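Local coordinates for protein maleate cis-trans isomerase (Pseudomonas putida, PDB 4FQ5) that probably catalyses the cis-trans isomerisation of the double bond of maleate to give fumarate, at residues A141-I146 with E175-G180. The protein carries 1 engineered substitution. Sequence-based numbering, arbitrary orientation.
Sequences ALIDGI and EGIEVG
Ile177 reaches helix 138-149 with both of its branches. Its CD1 lies 3.8 Å from CG2 of Ile146, and its CG2 meets that same methyl at 3.8 Å, so Ile146 CG2 rests against both branches of Ile177. The end of Ile177 also comes up to Ile143, where Ile177 CD1 stands 4.1 Å from Ile143 CG2. Ile143 and Ile146, three residues apart on the helix, both turn a CG2 methyl to this neighbour; chi1 of -78° and -71° sets CG1 beside the backbone N and leaves CG2 anti to it. Beta-branching suits Ile143 and Ile177, because each brings two branches to bear. With an alanine in place of Ile177, the two helix isoleucines would probably lose their shared apolar partner and a gap would open between helix and loop.

Ile143 uses its other branch on Glu175: CG1 packs 4.0 Å from Glu175 CG, the two side chains crossing at about a right angle. Only the aliphatic part of the glutamate is used here, while its OE1 forms a salt bridge with Arg147, just beyond the helical segment. The contact joins helix 138-149 to the turn that leads from helix 162-174 into edge strand 178-184 of the second of the chain's two four-stranded parallel sheets, each of strand order 2-1-3-4 in its own alpha/beta half. Gly176 makes that turn in a Schellman motif; its positive phi of 89° would press a side chain against the preceding carbonyl. Around the contact, Tyr171 and Met108 touch Ile143, Ile172 touches Ile177, and Ile242 touches Ile146.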
loop_
_atom_site.group_PDB
_atom_site.type_symbol
_atom_site.label_atom_id
_atom_site.label_comp_id
_atom_site.label_asym_id
_atom_site.label_seq_id
_atom_site.Cartn_x
_atom_site.Cartn_y
_atom_site.Cartn_z
ATOM N N ALA A 141 11.372 1.321 26.094
ATOM C CA ALA A 141 10.833 0.340 25.160
ATOM C C ALA A 141 11.826 -0.789 24.933
ATOM O O ALA A 141 11.443 -1.960 24.941
ATOM C CB ALA A 141 10.473 1.007 23.838
ATOM N N LEU A 142 13.100 -0.434 24.741
ATOM C CA LEU A 142 14.151 -1.423 24.539
ATOM C C LEU A 142 14.243 -2.374 25.728
ATOM O O LEU A 142 14.255 -3.597 25.546
ATOM C CB LEU A 142 15.514 -0.771 24.256
ATOM C CG LEU A 142 16.602 -1.755 23.791
ATOM C CD1 LEU A 142 16.390 -2.149 22.333
ATOM C CD2 LEU A 142 18.006 -1.190 23.984
ATOM N N ILE A 143 14.293 -1.813 26.937
ATOM C CA ILE A 143 14.327 -2.625 28.155
ATOM C C ILE A 143 13.081 -3.505 28.270
ATOM O O ILE A 143 13.195 -4.710 28.511
ATOM C CB ILE A 143 14.551 -1.774 29.430
ATOM C CG1 ILE A 143 16.026 -1.394 29.557
ATOM C CG2 ILE A 143 14.156 -2.535 30.687
ATOM C CD1 ILE A 143 16.312 0.048 29.229
ATOM N N ASP A 144 11.903 -2.912 28.080
ATOM C CA ASP A 144 10.650 -3.670 28.135
ATOM C C ASP A 144 10.573 -4.757 27.056
ATOM O O ASP A 144 10.081 -5.854 27.317
ATOM C CB ASP A 144 9.429 -2.739 28.064
ATOM C CG ASP A 144 9.307 -1.841 29.292
ATOM O OD1 ASP A 144 9.960 -2.141 30.312
ATOM O OD2 ASP A 144 8.568 -0.833 29.234
ATOM N N GLY A 145 11.065 -4.447 25.858
ATOM C CA GLY A 145 11.082 -5.408 24.753
ATOM C C GLY A 145 12.000 -6.583 25.029
ATOM O O GLY A 145 11.662 -7.735 24.730
ATOM N N ILE A 146 13.167 -6.296 25.598
ATOM C CA ILE A 146 14.105 -7.349 25.995
ATOM C C ILE A 146 13.468 -8.259 27.052
ATOM O O ILE A 146 13.533 -9.484 26.936
ATOM C CB ILE A 146 15.458 -6.773 26.481
ATOM C CG1 ILE A 146 16.238 -6.200 25.296
ATOM C CG2 ILE A 146 16.283 -7.843 27.204
ATOM C CD1 ILE A 146 17.385 -5.284 25.660
ATOM N N GLU A 175 19.583 -2.219 34.657
ATOM C CA GLU A 175 18.194 -2.667 34.566
ATOM C C GLU A 175 18.069 -4.189 34.687
ATOM O O GLU A 175 16.981 -4.739 34.557
ATOM C CB GLU A 175 17.534 -2.149 33.280
ATOM C CG GLU A 175 17.251 -0.652 33.299
ATOM C CD GLU A 175 16.220 -0.249 34.343
ATOM O OE1 GLU A 175 15.286 -1.033 34.607
ATOM O OE2 GLU A 175 16.327 0.866 34.895
ATOM N N GLY A 176 19.188 -4.859 34.947
ATOM C CA GLY A 176 19.179 -6.293 35.221
ATOM C C GLY A 176 19.307 -7.157 33.985
ATOM O O GLY A 176 18.954 -8.327 34.010
ATOM N N ILE A 177 19.806 -6.573 32.902
ATOM C CA ILE A 177 20.002 -7.300 31.648
ATOM C C ILE A 177 21.492 -7.354 31.362
ATOM O O ILE A 177 22.140 -6.321 31.185
ATOM C CB ILE A 177 19.264 -6.621 30.469
ATOM C CG1 ILE A 177 17.758 -6.558 30.735
ATOM C CG2 ILE A 177 19.554 -7.344 29.155
ATOM C CD1 ILE A 177 17.052 -5.415 30.027
ATOM N N GLU A 178 22.035 -8.564 31.315
ATOM C CA GLU A 178 23.450 -8.752 31.008
ATOM C C GLU A 178 23.782 -8.286 29.600
ATOM O O GLU A 178 22.967 -8.415 28.687
ATOM C CB GLU A 178 23.853 -10.216 31.181
ATOM C CG GLU A 178 23.912 -10.675 32.630
ATOM C CD GLU A 178 24.361 -12.120 32.772
ATOM O OE1 GLU A 178 25.090 -12.625 31.889
ATOM O OE2 GLU A 178 23.986 -12.755 33.777
ATOM N N VAL A 179 24.973 -7.721 29.437
ATOM C CA VAL A 179 25.478 -7.377 28.119
ATOM C C VAL A 179 26.761 -8.158 27.859
ATOM O O VAL A 179 27.727 -8.058 28.619
ATOM C CB VAL A 179 25.731 -5.861 27.953
ATOM C CG1 VAL A 179 26.263 -5.554 26.563
ATOM C CG2 VAL A 179 24.455 -5.068 28.201
ATOM N N GLY A 180 26.747 -8.948 26.786
ATOM C CA GLY A 180 27.951 -9.601 26.285
ATOM C C GLY A 180 28.690 -8.674 25.342
ATOM O O GLY A 180 28.960 -7.520 25.674
#